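Local coordinates for protein tylactone synthase starter module and modules 1 & 2 (Streptomyces fradiae, PDB 2Z5L) that probably catalyses the NADPH-dependent, stereospecific reduction of a carrier-bound beta-ketoacyl intermediate, as the first ketoreductase of the tylosin polyketide synthase, at residues S390-T395 against C474-D479; G394-A399 against R450-M455. All coordinates share one frame; numbering follows the deposited sequence.

Contact 1: S390-T395 against C474-D479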
ATOM      1  N   SER A 390      -1.375  -7.690  -4.059  1.00 27.80           N
ATOM      2  CA  SER A 390      -1.027  -6.737  -3.035  1.00 28.74           C
ATOM      3  C   SER A 390      -1.048  -7.464  -1.689  1.00 29.20           C
ATOM      4  O   SER A 390      -1.120  -8.689  -1.631  1.00 27.33           O
ATOM      5  CB  SER A 390      -2.032  -5.575  -3.053  1.00 29.58           C
ATOM      6  OG  SER A 390      -1.622  -4.534  -2.199  1.00 33.58           O
ATOM      7  N   SER A 391      -0.984  -6.688  -0.618  1.00 29.67           N
ATOM      8  CA  SER A 391      -0.986  -7.196   0.747  1.00 30.35           C
ATOM      9  C   SER A 391      -1.857  -6.268   1.596  1.00 30.56           C
ATOM     10  O   SER A 391      -1.927  -5.061   1.340  1.00 29.45           O
ATOM     11  CB  SER A 391       0.441  -7.205   1.304  1.00 29.50           C
ATOM     12  OG  SER A 391       0.445  -7.590   2.671  1.00 34.11           O
ATOM     13  N   VAL A 392      -2.505  -6.836   2.608  1.00 28.45           N
ATOM     14  CA  VAL A 392      -3.360  -6.066   3.509  1.00 30.31           C
ATOM     15  C   VAL A 392      -2.494  -5.080   4.302  1.00 28.93           C
ATOM     16  O   VAL A 392      -2.994  -4.109   4.880  1.00 29.50           O
ATOM     17  CB  VAL A 392      -4.109  -6.993   4.497  1.00 30.01           C
ATOM     18  CG1 VAL A 392      -3.125  -7.608   5.466  1.00 30.02           C
ATOM     19  CG2 VAL A 392      -5.194  -6.216   5.230  1.00 32.22           C
ATOM     20  N   THR A 393      -1.187  -5.330   4.309  1.00 29.05           N
ATOM     21  CA  THR A 393      -0.259  -4.461   5.013  1.00 28.66           C
ATOM     22  C   THR A 393      -0.296  -3.052   4.431  1.00 28.94           C
ATOM     23  O   THR A 393      -0.081  -2.071   5.146  1.00 28.33           O
ATOM     24  CB  THR A 393       1.178  -4.992   4.928  1.00 31.03           C
ATOM     25  OG1 THR A 393       1.570  -5.077   3.554  1.00 35.02           O
ATOM     26  CG2 THR A 393       1.272  -6.383   5.579  1.00 25.15           C
ATOM     27  N   GLY A 394      -0.570  -2.964   3.132  1.00 28.33           N
ATOM     28  CA  GLY A 394      -0.628  -1.679   2.464  1.00 28.70           C
ATOM     29  C   GLY A 394      -2.016  -1.069   2.434  1.00 28.61           C
ATOM     30  O   GLY A 394      -2.201  -0.014   1.821  1.00 30.14           O
ATOM     31  N   THR A 395      -2.995  -1.718   3.064  1.00 28.76           N
ATOM     32  CA  THR A 395      -4.363  -1.182   3.086  1.00 31.14           C
ATOM     33  C   THR A 395      -4.852  -0.943   4.514  1.00 30.63           C
ATOM     34  O   THR A 395      -5.577   0.012   4.762  1.00 30.47           O
ATOM     35  CB  THR A 395      -5.380  -2.122   2.386  1.00 32.46           C
ATOM     36  OG1 THR A 395      -4.894  -2.483   1.088  1.00 32.81           O
ATOM     37  CG2 THR A 395      -6.726  -1.415   2.232  1.00 31.17           C
ATOM     38  N   CYS A 474     -10.042  -2.803  -6.626  1.00 42.28           N
ATOM     39  CA  CYS A 474      -9.252  -3.084  -5.434  1.00 40.29           C
ATOM     40  C   CYS A 474     -10.171  -3.711  -4.416  1.00 39.59           C
ATOM     41  O   CYS A 474     -11.297  -3.259  -4.207  1.00 42.57           O
ATOM     42  CB  CYS A 474      -8.623  -1.817  -4.830  1.00 38.95           C
ATOM     43  SG  CYS A 474      -7.148  -1.216  -5.685  1.00 40.40           S
ATOM     44  N   VAL A 475      -9.692  -4.772  -3.793  1.00 37.93           N
ATOM     45  CA  VAL A 475     -10.468  -5.453  -2.788  1.00 36.21           C
ATOM     46  C   VAL A 475      -9.493  -6.110  -1.849  1.00 35.96           C
ATOM     47  O   VAL A 475      -8.385  -6.466  -2.252  1.00 35.73           O
ATOM     48  CB  VAL A 475     -11.397  -6.524  -3.420  1.00 38.18           C
ATOM     49  CG1 VAL A 475     -10.569  -7.578  -4.150  1.00 37.16           C
ATOM     50  CG2 VAL A 475     -12.262  -7.164  -2.345  1.00 35.73           C
ATOM     51  N   THR A 476      -9.898  -6.231  -0.588  1.00 36.86           N
ATOM     52  CA  THR A 476      -9.076  -6.863   0.425  1.00 35.42           C
ATOM     53  C   THR A 476      -9.699  -8.216   0.702  1.00 36.66           C
ATOM     54  O   THR A 476     -10.858  -8.310   1.120  1.00 38.02           O
ATOM     55  CB  THR A 476      -9.060  -6.064   1.763  1.00 36.21           C
ATOM     56  OG1 THR A 476      -8.471  -4.776   1.557  1.00 35.62           O
ATOM     57  CG2 THR A 476      -8.254  -6.807   2.817  1.00 33.05           C
ATOM     58  N   VAL A 477      -8.942  -9.272   0.447  1.00 35.04           N
ATOM     59  CA  VAL A 477      -9.431 -10.614   0.706  1.00 32.81           C
ATOM     60  C   VAL A 477      -8.630 -11.134   1.879  1.00 33.03           C
ATOM     61  O   VAL A 477      -7.482 -11.543   1.714  1.00 35.01           O
ATOM     62  CB  VAL A 477      -9.209 -11.542  -0.507  1.00 30.99           C
ATOM     63  CG1 VAL A 477      -9.687 -12.944  -0.175  1.00 30.39           C
ATOM     64  CG2 VAL A 477      -9.952 -11.004  -1.723  1.00 27.91           C
ATOM     65  N   VAL A 478      -9.218 -11.102   3.067  1.00 34.05           N
ATOM     66  CA  VAL A 478      -8.514 -11.581   4.253  1.00 36.27           C
ATOM     67  C   VAL A 478      -9.422 -12.329   5.212  1.00 38.08           C
ATOM     68  O   VAL A 478     -10.601 -12.011   5.347  1.00 40.34           O
ATOM     69  CB  VAL A 478      -7.889 -10.419   5.064  1.00 35.60           C
ATOM     70  CG1 VAL A 478      -6.988 -10.984   6.149  1.00 37.94           C
ATOM     71  CG2 VAL A 478      -7.126  -9.478   4.159  1.00 34.65           C
ATOM     72  N   ASP A 479      -8.857 -13.313   5.893  1.00 39.10           N
ATOM     73  CA  ASP A 479      -9.604 -14.083   6.874  1.00 41.37           C
ATOM     74  C   ASP A 479      -9.137 -13.610   8.249  1.00 42.67           C
ATOM     75  O   ASP A 479      -7.985 -13.846   8.643  1.00 40.93           O
ATOM     76  CB  ASP A 479      -9.339 -15.579   6.698  1.00 43.92           C
ATOM     77  CG  ASP A 479     -10.082 -16.423   7.719  1.00 47.22           C
ATOM     78  OD1 ASP A 479     -11.237 -16.078   8.045  1.00 47.65           O
ATOM     79  OD2 ASP A 479      -9.521 -17.431   8.189  1.00 49.20           O
TER
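V392, at the point where strand 386-391 gives way to a short 3-10 turn, meets T476 and V478 of the chain's last strand and its continuation, and the meeting is apolar at its centre, with a methyl-to-hydroxyl contact beside it. With CG1 of V392 set between the backbone N and the carbonyl carbon (chi1 69°), the other methyl, CG2, extends away from the backbone N and lies 3.9 Å from the CG2 methyl of T476. The CG2 methyl of V478 comes against the root of the same valine, 3.9 Å from V392 CB, the two side chains crossing at about a right angle. T476 and V478 are two residues apart on an extended chain, so both side chains point toward V392, which packs against the pair. A threonine pair adds to this: T395 CG2 lies 3.8 Å from T476 OG1, the side chains running past each other in opposite directions.

Polar bonds shape the turn from within. S391 OG and T393 OG1 share a hydrogen bond of 2.9 Å, while T395 N donates to V392 O and G394 N to S391 O; the turn that brings T395 round beside V392 is thereby closed.

Between the two strands runs strand 426-430, which bonds through its backbone to S390 and V392 on one side and V475 on the other. Strand 28-35 continues beyond T476, and helix 402-419 packs against S391 and T393.

Contact 2: G394-A399 against R450-M455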
ATOM      1  N   GLY A 394      -0.570  -2.964   3.132  1.00 28.33           N
ATOM      2  CA  GLY A 394      -0.628  -1.679   2.464  1.00 28.70           C
ATOM      3  C   GLY A 394      -2.016  -1.069   2.434  1.00 28.61           C
ATOM      4  O   GLY A 394      -2.201  -0.014   1.821  1.00 30.14           O
ATOM      5  N   THR A 395      -2.995  -1.718   3.064  1.00 28.76           N
ATOM      6  CA  THR A 395      -4.363  -1.182   3.086  1.00 31.14           C
ATOM      7  C   THR A 395      -4.852  -0.943   4.514  1.00 30.63           C
ATOM      8  O   THR A 395      -5.577   0.012   4.762  1.00 30.47           O
ATOM      9  CB  THR A 395      -5.380  -2.122   2.386  1.00 32.46           C
ATOM     10  OG1 THR A 395      -4.894  -2.483   1.088  1.00 32.81           O
ATOM     11  CG2 THR A 395      -6.726  -1.415   2.232  1.00 31.17           C
ATOM     12  N   TRP A 396      -4.478  -1.821   5.442  1.00 30.33           N
ATOM     13  CA  TRP A 396      -4.874  -1.644   6.834  1.00 31.61           C
ATOM     14  C   TRP A 396      -3.695  -1.171   7.654  1.00 33.47           C
ATOM     15  O   TRP A 396      -3.835  -0.321   8.529  1.00 37.06           O
ATOM     16  CB  TRP A 396      -5.391  -2.947   7.446  1.00 31.37           C
ATOM     17  CG  TRP A 396      -6.681  -3.424   6.872  1.00 30.20           C
ATOM     18  CD1 TRP A 396      -7.460  -2.783   5.950  1.00 31.06           C
ATOM     19  CD2 TRP A 396      -7.340  -4.658   7.164  1.00 31.84           C
ATOM     20  NE1 TRP A 396      -8.561  -3.545   5.643  1.00 33.32           N
ATOM     21  CE2 TRP A 396      -8.511  -4.703   6.376  1.00 32.60           C
ATOM     22  CE3 TRP A 396      -7.052  -5.732   8.013  1.00 31.81           C
ATOM     23  CZ2 TRP A 396      -9.398  -5.779   6.413  1.00 33.32           C
ATOM     24  CZ3 TRP A 396      -7.932  -6.804   8.051  1.00 34.69           C
ATOM     25  CH2 TRP A 396      -9.092  -6.820   7.252  1.00 35.76           C
ATOM     26  N   GLY A 397      -2.525  -1.725   7.379  1.00 34.04           N
ATOM     27  CA  GLY A 397      -1.345  -1.335   8.130  1.00 34.76           C
ATOM     28  C   GLY A 397      -0.879  -2.493   8.987  1.00 34.47           C
ATOM     29  O   GLY A 397      -1.677  -3.349   9.366  1.00 35.09           O
ATOM     30  N   ASN A 398       0.416  -2.516   9.287  1.00 34.45           N
ATOM     31  CA  ASN A 398       1.013  -3.576  10.094  1.00 33.34           C
ATOM     32  C   ASN A 398       2.463  -3.239  10.439  1.00 33.73           C
ATOM     33  O   ASN A 398       3.291  -3.002   9.556  1.00 32.32           O
ATOM     34  CB  ASN A 398       0.963  -4.901   9.337  1.00 36.14           C
ATOM     35  CG  ASN A 398       1.513  -6.053  10.144  1.00 36.33           C
ATOM     36  OD1 ASN A 398       1.058  -6.314  11.256  1.00 35.35           O
ATOM     37  ND2 ASN A 398       2.493  -6.758   9.583  1.00 34.86           N
ATOM     38  N   ALA A 399       2.767  -3.240  11.731  1.00 31.25           N
ATOM     39  CA  ALA A 399       4.103  -2.911  12.216  1.00 30.96           C
ATOM     40  C   ALA A 399       5.249  -3.736  11.622  1.00 30.34           C
ATOM     41  O   ALA A 399       5.080  -4.909  11.287  1.00 31.63           O
ATOM     42  CB  ALA A 399       4.136  -3.022  13.749  1.00 32.10           C
ATOM     43  N   ARG A 450      -2.561 -10.777  16.040  1.00 48.09           N
ATOM     44  CA  ARG A 450      -3.623  -9.783  16.015  1.00 48.74           C
ATOM     45  C   ARG A 450      -4.967 -10.394  15.606  1.00 48.93           C
ATOM     46  O   ARG A 450      -6.018  -9.773  15.784  1.00 50.92           O
ATOM     47  CB  ARG A 450      -3.259  -8.627  15.068  1.00 48.82           C
ATOM     48  CG  ARG A 450      -2.140  -7.705  15.584  1.00 46.80           C
ATOM     49  CD  ARG A 450      -1.706  -6.690  14.514  1.00 45.49           C
ATOM     50  NE  ARG A 450      -2.772  -5.770  14.130  1.00 43.60           N
ATOM     51  CZ  ARG A 450      -2.706  -4.925  13.104  1.00 46.32           C
ATOM     52  NH1 ARG A 450      -3.736  -4.125  12.838  1.00 46.61           N
ATOM     53  NH2 ARG A 450      -1.620  -4.877  12.337  1.00 46.26           N
ATOM     54  N   GLY A 451      -4.941 -11.609  15.065  1.00 49.16           N
ATOM     55  CA  GLY A 451      -6.183 -12.250  14.661  1.00 48.52           C
ATOM     56  C   GLY A 451      -6.353 -12.715  13.221  1.00 49.08           C
ATOM     57  O   GLY A 451      -7.428 -13.209  12.862  1.00 49.16           O
ATOM     58  N   LEU A 452      -5.328 -12.566  12.384  1.00 46.73           N
ATOM     59  CA  LEU A 452      -5.452 -13.021  11.002  1.00 44.03           C
ATOM     60  C   LEU A 452      -5.215 -14.517  10.932  1.00 43.44           C
ATOM     61  O   LEU A 452      -4.365 -15.054  11.642  1.00 39.81           O
ATOM     62  CB  LEU A 452      -4.448 -12.334  10.079  1.00 43.49           C
ATOM     63  CG  LEU A 452      -4.560 -10.840   9.795  1.00 43.30           C
ATOM     64  CD1 LEU A 452      -3.821 -10.549   8.491  1.00 43.96           C
ATOM     65  CD2 LEU A 452      -5.991 -10.423   9.676  1.00 42.48           C
ATOM     66  N   ARG A 453      -5.968 -15.189  10.068  1.00 43.40           N
ATOM     67  CA  ARG A 453      -5.834 -16.629   9.898  1.00 44.43           C
ATOM     68  C   ARG A 453      -5.330 -16.939   8.495  1.00 42.88           C
ATOM     69  O   ARG A 453      -5.678 -16.251   7.540  1.00 43.31           O
ATOM     70  CB  ARG A 453      -7.187 -17.299  10.133  1.00 46.90           C
ATOM     71  CG  ARG A 453      -7.662 -17.211  11.572  1.00 51.18           C
ATOM     72  CD  ARG A 453      -9.115 -17.675  11.746  1.00 52.91           C
ATOM     73  NE  ARG A 453     -10.064 -16.851  11.000  1.00 53.67           N
ATOM     74  CZ  ARG A 453     -11.329 -16.664  11.360  1.00 53.22           C
ATOM     75  NH1 ARG A 453     -11.787 -17.241  12.459  1.00 52.56           N
ATOM     76  NH2 ARG A 453     -12.139 -15.910  10.622  1.00 53.91           N
ATOM     77  N   ALA A 454      -4.502 -17.968   8.377  1.00 41.85           N
ATOM     78  CA  ALA A 454      -3.952 -18.366   7.084  1.00 40.37           C
ATOM     79  C   ALA A 454      -5.053 -18.890   6.160  1.00 39.76           C
ATOM     80  O   ALA A 454      -5.646 -19.931   6.422  1.00 42.11           O
ATOM     81  CB  ALA A 454      -2.881 -19.441   7.282  1.00 40.00           C
ATOM     82  N   MET A 455      -5.320 -18.170   5.075  1.00 37.53           N
ATOM     83  CA  MET A 455      -6.345 -18.577   4.130  1.00 35.24           C
ATOM     84  C   MET A 455      -5.909 -19.818   3.360  1.00 36.08           C
ATOM     85  O   MET A 455      -4.727 -19.974   3.066  1.00 36.42           O
ATOM     86  CB  MET A 455      -6.613 -17.450   3.141  1.00 36.19           C
ATOM     87  CG  MET A 455      -7.123 -16.180   3.770  1.00 33.90           C
ATOM     88  SD  MET A 455      -7.444 -14.978   2.485  1.00 38.89           S
ATOM     89  CE  MET A 455      -5.898 -14.132   2.460  1.00 38.48           C
TER
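R450 reaches across to N398 and G397 with a single terminal nitrogen, NH2, which donates two hydrogen bonds. One goes to N398 OD1, at 3.2 Å with an N-H...O angle of 135°; it arrives in the carbonyl plane on a lone pair, and the amide and guanidinium planes lie only 20° apart. The second, to the backbone carbonyl G397 O at 3.3 Å, is straighter but weak. A bend at chi3 (63°) in the otherwise extended arginine turns the guanidinium so that its edge meets both oxygens. The side chains have other partners as well: R450 NH1 bonds to T489 OG1, N398 OD1 has a weak bond with S446 OG, and N398 ND2 donates to Q401 OE1 and to G443 O, which ties the amide to the residue just before helix 402-419 and to the first turn of helix 442-450.

The arginine sits at the C-terminal end of helix 442-450, where G451 closes a Schellman motif with positive phi. In this short-chain dehydrogenase/reductase fold, 394-399 leads from strand 386-391 to helix 402-419, and the helix ending at R450 follows strand 426-430; the bonds thus tie two successive connections, both leaving the C-terminal ends of neighbouring parallel strands. G397 also has positive phi, a backbone conformation that glycine readily adopts.

Further out the contact becomes apolar and looser. The CD2 methyl of L452 approaches the six-membered part of the W396 indole obliquely, 4.4 Å from CZ3. F498 meets that indole edge-to-face, and F485 of helix 482-492 packs against both R450 and L452.

Contacts 1 and 2 have centres 8 Å apart and start from one stretch of chain, sharing G394 and T395: 390-395 turns off strand 386-391, and the loop 394-399 carries on toward helix 402-419. Their second segments come later, first 450-455 between helices 442-450 and 457-470, then 474-479 on the last strand of the chain, 474-477, and just beyond it. These two also touch, through a 2.7 Å salt bridge between R453 NH2 and D479 OD1 and through packing of L452 CD2 on V478 CG1. The pair illustrates how, in a Rossmann-type ketoreductase, the loop after a central strand packs against the last strand of the same sheet and the helix connection before it.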